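Local coordinates for protein glycoside hydrolase family 12 (Spirochaeta thermophila, PDB 5LU3) that probably binds crystalline cellulose and other insoluble polysaccharides, serving as the type A carbohydrate-binding module (CBM64) attached to a family 12 glycoside hydrolase, at residues D23-T28 and G66-H71; R33-W38 and S79-K84. All blocks are in the same frame, centred on the assembly; numbering follows the deposited sequence. Where two conformers were deposited one is given.

Contact 1. Residues D23-T28 and G66-H71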
loop_
_atom_site.group_PDB
_atom_site.type_symbol
_atom_site.label_atom_id
_atom_site.label_comp_id
_atom_site.label_asym_id
_atom_site.label_seq_id
_atom_site.Cartn_x
_atom_site.Cartn_y
_atom_site.Cartn_z
ATOM N N ASP A 23 6.630 -6.448 -5.627
ATOM C CA ASP A 23 6.000 -7.178 -6.717
ATOM C C ASP A 23 5.023 -8.237 -6.193
ATOM O O ASP A 23 4.691 -9.156 -6.943
ATOM C CB ASP A 23 7.020 -7.759 -7.698
ATOM C CG ASP A 23 7.865 -8.854 -7.111
ATOM O OD1 ASP A 23 7.796 -9.078 -5.901
ATOM O OD2 ASP A 23 8.617 -9.521 -7.879
ATOM N N ASP A 24 4.554 -8.097 -4.938
ATOM C CA ASP A 24 3.841 -9.192 -4.254
ATOM C C ASP A 24 2.317 -9.037 -4.264
ATOM O O ASP A 24 1.636 -9.871 -3.663
ATOM C CB ASP A 24 4.285 -9.276 -2.783
ATOM C CG ASP A 24 5.617 -9.832 -2.580
ATOM O OD1 ASP A 24 6.201 -10.438 -3.489
ATOM O OD2 ASP A 24 6.119 -9.739 -1.408
ATOM N N PHE A 25 1.775 -7.976 -4.878
ATOM C CA PHE A 25 0.315 -7.833 -4.864
ATOM C C PHE A 25 -0.380 -8.965 -5.610
ATOM O O PHE A 25 0.116 -9.455 -6.620
ATOM C CB PHE A 25 -0.156 -6.526 -5.514
ATOM C CG PHE A 25 -0.135 -5.314 -4.629
ATOM C CD1 PHE A 25 0.756 -5.146 -3.598
ATOM C CD2 PHE A 25 -1.079 -4.318 -4.840
ATOM C CE1 PHE A 25 0.734 -3.999 -2.801
ATOM C CE2 PHE A 25 -1.118 -3.177 -4.060
ATOM C CZ PHE A 25 -0.197 -3.005 -3.055
ATOM N N SER A 26 -1.574 -9.312 -5.148
ATOM C CA SER A 26 -2.422 -10.241 -5.886
ATOM C C SER A 26 -2.786 -9.635 -7.255
ATOM O O SER A 26 -3.172 -8.460 -7.333
ATOM C CB SER A 26 -3.715 -10.520 -5.113
ATOM O OG SER A 26 -4.417 -11.581 -5.754
ATOM N N THR A 27 -2.650 -10.429 -8.305
ATOM C CA THR A 27 -3.164 -10.089 -9.621
ATOM C C THR A 27 -4.341 -10.936 -10.037
ATOM O O THR A 27 -4.777 -10.859 -11.178
ATOM C CB THR A 27 -2.063 -10.232 -10.673
ATOM O OG1 THR A 27 -1.598 -11.583 -10.702
ATOM C CG2 THR A 27 -0.910 -9.300 -10.375
ATOM N N THR A 28 -4.770 -11.833 -9.176
ATOM C CA THR A 28 -5.993 -12.546 -9.365
ATOM C C THR A 28 -7.010 -12.033 -8.354
ATOM O O THR A 28 -6.668 -11.489 -7.296
ATOM C CB THR A 28 -5.783 -14.049 -9.237
ATOM O OG1 THR A 28 -5.270 -14.329 -7.959
ATOM C CG2 THR A 28 -4.791 -14.554 -10.254
ATOM N N GLY A 66 5.686 -4.673 -13.683
ATOM C CA GLY A 66 5.100 -5.627 -12.754
ATOM C C GLY A 66 5.210 -5.286 -11.270
ATOM O O GLY A 66 4.899 -6.104 -10.437
ATOM N N TYR A 67 5.681 -4.098 -10.944
ATOM C CA TYR A 67 5.801 -3.659 -9.572
ATOM C C TYR A 67 4.712 -2.680 -9.175
ATOM O O TYR A 67 4.046 -2.062 -9.992
ATOM C CB TYR A 67 7.185 -3.009 -9.332
ATOM C CG TYR A 67 8.246 -4.009 -8.945
ATOM C CD1 TYR A 67 8.812 -4.873 -9.866
ATOM C CD2 TYR A 67 8.696 -4.076 -7.646
ATOM C CE1 TYR A 67 9.781 -5.797 -9.466
ATOM C CE2 TYR A 67 9.633 -4.972 -7.236
ATOM C CZ TYR A 67 10.174 -5.835 -8.130
ATOM O OH TYR A 67 11.115 -6.745 -7.683
ATOM N N TRP A 68 4.568 -2.553 -7.856
ATOM C CA TRP A 68 3.708 -1.553 -7.243
ATOM C C TRP A 68 4.595 -0.579 -6.472
ATOM O O TRP A 68 5.319 -0.990 -5.561
ATOM C CB TRP A 68 2.644 -2.216 -6.330
ATOM C CG TRP A 68 1.614 -2.970 -7.118
ATOM C CD1 TRP A 68 0.413 -2.508 -7.522
ATOM C CD2 TRP A 68 1.716 -4.298 -7.612
ATOM N NE1 TRP A 68 -0.265 -3.463 -8.230
ATOM C CE2 TRP A 68 0.530 -4.577 -8.314
ATOM C CE3 TRP A 68 2.692 -5.280 -7.530
ATOM C CZ2 TRP A 68 0.298 -5.816 -8.929
ATOM C CZ3 TRP A 68 2.458 -6.505 -8.144
ATOM C CH2 TRP A 68 1.274 -6.753 -8.828
ATOM N N TYR A 69 4.519 0.696 -6.858
ATOM C CA TYR A 69 5.309 1.786 -6.290
ATOM C C TYR A 69 4.411 2.624 -5.396
ATOM O O TYR A 69 3.437 3.216 -5.864
ATOM C CB TYR A 69 5.881 2.641 -7.436
ATOM C CG TYR A 69 6.902 1.881 -8.246
ATOM C CD1 TYR A 69 8.250 1.886 -7.893
ATOM C CD2 TYR A 69 6.537 1.152 -9.365
ATOM C CE1 TYR A 69 9.176 1.167 -8.605
ATOM C CE2 TYR A 69 7.483 0.396 -10.076
ATOM C CZ TYR A 69 8.811 0.434 -9.704
ATOM O OH TYR A 69 9.787 -0.283 -10.393
ATOM N N ILE A 70 4.738 2.620 -4.106
ATOM C CA ILE A 70 3.873 3.163 -3.053
ATOM C C ILE A 70 4.518 4.383 -2.429
ATOM O O ILE A 70 5.675 4.327 -2.010
ATOM C CB ILE A 70 3.668 2.091 -1.972
ATOM C CG1 ILE A 70 3.113 0.794 -2.570
ATOM C CG2 ILE A 70 2.769 2.622 -0.866
ATOM C CD1 ILE A 70 3.722 -0.436 -1.993
ATOM N N HIS A 71 3.737 5.459 -2.354
ATOM C CA HIS A 71 4.140 6.675 -1.667
ATOM C C HIS A 71 3.197 6.896 -0.501
ATOM O O HIS A 71 1.995 7.016 -0.683
ATOM C CB HIS A 71 4.049 7.823 -2.657
ATOM C CG HIS A 71 4.464 9.150 -2.122
ATOM N ND1 HIS A 71 4.294 10.289 -2.863
ATOM C CD2 HIS A 71 4.974 9.556 -0.928
ATOM C CE1 HIS A 71 4.718 11.338 -2.181
ATOM N NE2 HIS A 71 5.126 10.922 -0.999
#
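Phe25 lies face to face on Trp68, the centroids of its ring and of the indole five-membered ring 4.1 Å apart and the planes tilted by 19°. The stack is extended by CH-pi contacts in both directions: Phe25 CB sits 3.3 Å from the centroid of the six-membered ring of the Trp68 indole, and Trp68 CB lies over the Phe25 ring. Trp68 CG stands anti to its own carbonyl carbon (chi1 -70°), which lays the indole flat beneath the loop, while NE1 is hydrogen-bonded to Val60 O. A broad indole suits the place because it spans several loop residues at once: Thr27 CG2 meets its edge, 3.7 Å from Trp68 CH2, and the backbone of Asp23 borders the same rim. These contacts join the loop leaving strand 16-22 to the start of strand 68-74, closing one end of the beta-sandwich beside a calcium ion. With an alanine here, Phe25 would probably lose its stacking partner, a gap would open under the loop, and Val60 O would lack its donor. A further CH-pi contact involves Asp23, whose CB lies 3.7 Å from the centroid of the Tyr67 ring. Its carboxylate runs alongside the phenol, whose hydroxyl bonds instead to Glu5. OD1 of Asp23 and OD1 of Asp24 both bind calcium, a site shared with Asp7, while Asp24 OD2 accepts from Leu8 N.

Contact 2. Residues R33-W38 and S79-K84. With FMT (formic acid), chain F.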
loop_
_atom_site.group_PDB
_atom_site.type_symbol
_atom_site.label_atom_id
_atom_site.label_comp_id
_atom_site.label_asym_id
_atom_site.label_seq_id
_atom_site.Cartn_x
_atom_site.Cartn_y
_atom_site.Cartn_z
ATOM N N ARG A 33 -7.255 -10.183 -0.049
ATOM C CA ARG A 33 -5.903 -9.617 -0.125
ATOM C C ARG A 33 -6.069 -8.161 -0.473
ATOM O O ARG A 33 -6.518 -7.841 -1.566
ATOM C CB ARG A 33 -5.072 -10.389 -1.148
ATOM C CG ARG A 33 -4.689 -11.758 -0.599
ATOM C CD ARG A 33 -3.668 -12.453 -1.487
ATOM N NE ARG A 33 -2.442 -11.680 -1.542
ATOM C CZ ARG A 33 -1.433 -11.804 -2.394
ATOM N NH1 ARG A 33 -1.388 -12.748 -3.355
ATOM N NH2 ARG A 33 -0.432 -10.957 -2.224
ATOM N N TYR A 34 -5.761 -7.289 0.485
ATOM C CA TYR A 34 -6.170 -5.878 0.428
ATOM C C TYR A 34 -5.082 -4.953 0.912
ATOM O O TYR A 34 -4.028 -5.376 1.403
ATOM C CB TYR A 34 -7.483 -5.699 1.250
ATOM C CG TYR A 34 -7.245 -5.835 2.731
ATOM C CD1 TYR A 34 -7.280 -7.064 3.353
ATOM C CD2 TYR A 34 -6.949 -4.727 3.517
ATOM C CE1 TYR A 34 -6.971 -7.190 4.688
ATOM C CE2 TYR A 34 -6.668 -4.853 4.848
ATOM C CZ TYR A 34 -6.675 -6.083 5.426
ATOM O OH TYR A 34 -6.393 -6.178 6.765
ATOM N N VAL A 35 -5.368 -3.677 0.694
ATOM C CA VAL A 35 -4.619 -2.538 1.241
ATOM C C VAL A 35 -5.623 -1.678 1.997
ATOM O O VAL A 35 -6.744 -1.438 1.507
ATOM C CB VAL A 35 -3.992 -1.698 0.100
ATOM C CG1 VAL A 35 -3.255 -0.480 0.650
ATOM C CG2 VAL A 35 -3.020 -2.535 -0.725
ATOM N N ASN A 36 -5.260 -1.226 3.196
ATOM C CA ASN A 36 -6.091 -0.271 3.919
ATOM C C ASN A 36 -5.206 0.672 4.708
ATOM O O ASN A 36 -4.054 0.360 5.003
ATOM C CB ASN A 36 -7.091 -1.036 4.835
ATOM C CG ASN A 36 -8.254 -0.187 5.280
ATOM O OD1 ASN A 36 -8.570 0.841 4.667
ATOM N ND2 ASN A 36 -8.899 -0.607 6.341
ATOM N N SER A 37 -5.736 1.846 5.009
ATOM C CA SER A 37 -4.992 2.858 5.715
ATOM C C SER A 37 -5.955 3.747 6.461
ATOM O O SER A 37 -7.139 3.823 6.149
ATOM C CB SER A 37 -4.112 3.651 4.751
ATOM O OG SER A 37 -4.879 4.239 3.700
ATOM N N TRP A 38 -5.393 4.444 7.416
ATOM C CA TRP A 38 -6.106 5.487 8.149
ATOM C C TRP A 38 -5.143 6.549 8.649
ATOM O O TRP A 38 -3.962 6.293 8.890
ATOM C CB TRP A 38 -6.952 4.936 9.284
ATOM C CG TRP A 38 -6.287 4.005 10.191
ATOM C CD1 TRP A 38 -5.571 4.308 11.300
ATOM C CD2 TRP A 38 -6.345 2.579 10.128
ATOM N NE1 TRP A 38 -5.162 3.168 11.933
ATOM C CE2 TRP A 38 -5.633 2.082 11.245
ATOM C CE3 TRP A 38 -6.911 1.668 9.227
ATOM C CZ2 TRP A 38 -5.494 0.722 11.491
ATOM C CZ3 TRP A 38 -6.761 0.333 9.462
ATOM C CH2 TRP A 38 -6.061 -0.135 10.597
ATOM N N SER A 79 -0.971 7.271 12.320
ATOM C CA SER A 79 -1.032 7.051 10.888
ATOM C C SER A 79 -0.660 5.579 10.596
ATOM O O SER A 79 0.228 5.020 11.229
ATOM C CB SER A 79 -0.042 7.974 10.193
ATOM O OG SER A 79 -0.409 9.337 10.266
ATOM N N HIS A 80 -1.329 4.948 9.635
ATOM C CA HIS A 80 -1.172 3.520 9.433
ATOM C C HIS A 80 -1.491 3.101 8.000
ATOM O O HIS A 80 -2.458 3.577 7.419
ATOM C CB HIS A 80 -2.132 2.796 10.383
ATOM C CG HIS A 80 -2.154 1.317 10.216
ATOM N ND1 HIS A 80 -1.215 0.486 10.782
ATOM C CD2 HIS A 80 -3.006 0.517 9.541
ATOM C CE1 HIS A 80 -1.505 -0.764 10.485
ATOM N NE2 HIS A 80 -2.595 -0.773 9.744
ATOM N N VAL A 81 -0.721 2.131 7.500
ATOM C CA VAL A 81 -1.096 1.372 6.310
ATOM C C VAL A 81 -0.864 -0.105 6.603
ATOM O O VAL A 81 0.031 -0.487 7.358
ATOM C CB VAL A 81 -0.294 1.808 5.056
ATOM C CG1 VAL A 81 1.199 1.515 5.155
ATOM C CG2 VAL A 81 -0.878 1.188 3.792
ATOM N N GLU A 82 -1.652 -0.947 5.948
ATOM C CA GLU A 82 -1.419 -2.395 5.917
ATOM C C GLU A 82 -1.774 -2.967 4.548
ATOM O O GLU A 82 -2.689 -2.496 3.886
ATOM C CB GLU A 82 -2.195 -3.128 7.010
ATOM C CG GLU A 82 -3.710 -3.005 6.912
ATOM C CD GLU A 82 -4.439 -3.407 8.166
ATOM O OE1 GLU A 82 -3.971 -3.025 9.261
ATOM O OE2 GLU A 82 -5.479 -4.074 8.064
ATOM N N MET A 83 -1.016 -3.986 4.159
ATOM C CA MET A 83 -1.171 -4.676 2.878
ATOM C C MET A 83 -1.009 -6.129 3.205
ATOM O O MET A 83 0.080 -6.573 3.544
ATOM C CB MET A 83 -0.091 -4.195 1.900
ATOM C CG MET A 83 0.057 -2.700 1.855
ATOM S SD MET A 83 1.241 -2.171 0.635
ATOM C CE MET A 83 1.290 -0.446 1.035
ATOM N N LYS A 84 -2.127 -6.845 3.255
ATOM C CA LYS A 84 -2.143 -8.144 3.936
ATOM C C LYS A 84 -3.352 -8.978 3.541
ATOM O O LYS A 84 -4.160 -8.562 2.700
ATOM C CB LYS A 84 -2.024 -7.922 5.455
ATOM C CG LYS A 84 -3.038 -6.946 6.019
ATOM C CD LYS A 84 -2.903 -6.861 7.524
ATOM C CE LYS A 84 -3.681 -7.950 8.205
ATOM N NZ LYS A 84 -3.492 -7.779 9.676
HETATM C C FMT F . -0.659 -11.015 1.252
HETATM O O1 FMT F . -1.524 -10.222 0.657
HETATM O O2 FMT F . -0.012 -10.774 2.403
HETATM O O HOH W 1 -7.967 -2.826 8.015
#
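The Trp38 indole carries the His80 imidazole on one face in an offset stack, centroids 4.2 Å apart, with His80 CD2 over the rim of the six-membered ring; Asn36 ND2 and a water lie at the indole edge. His80 CG, anti to the backbone N (chi1 176°), brings the imidazole alongside Trp38. At the imidazole edge, His80 NE2 donates to Glu82 OE1 at 2.7 Å, while ND1 bonds to Asp13; two carboxylate partners would probably favour a protonated ring. The ring of Trp54 stacks with that of Tyr34, whose OH donates to Glu82 OE2 at 2.6 Å, on the anti side of the carboxylate and 27° out of its plane. That oxygen also accepts from the water, which links Asn36 ND2. On the other sheet face, Val35 CG2 packs 4.0 Å from Met83 CG, apolar chains suited to the core they share with Leu43 and Ile70. In one conformer, Arg33 NE donates to a formic acid, probably from the crystallisation liquor, and NH2 to Asp24 O. Regular backbone bonds pair Tyr34, Asn36 and Trp38 with Lys84, Glu82 and His80, an antiparallel beta-sandwich pair whose aromatic face, with exposed Trp38, is consistent with a type A cellulose-binding surface.

The four segments alternate along the chain, 23-28, 33-38, 66-71 and 79-84, so the two contacts interlock in sequence. Their centres are 13 Å apart, on opposite sides of the middle of the domain. Contact 2 lies between neighbouring strands 80-85 and 33-40 of the four-stranded antiparallel sheet, whereas contact 1 joins a loop to strand 68-74 of the facing sheet. That loop passes from strand 16-22 in one sheet to strand 33-40 in the other. The contacts meet directly: Arg33 NH2 bonds to Asp24 O, Phe25 packs on Val35, and Ile70 on Met83. The loop beside the calcium thus reaches the core between the sheets through Phe25, meeting the paired strands there.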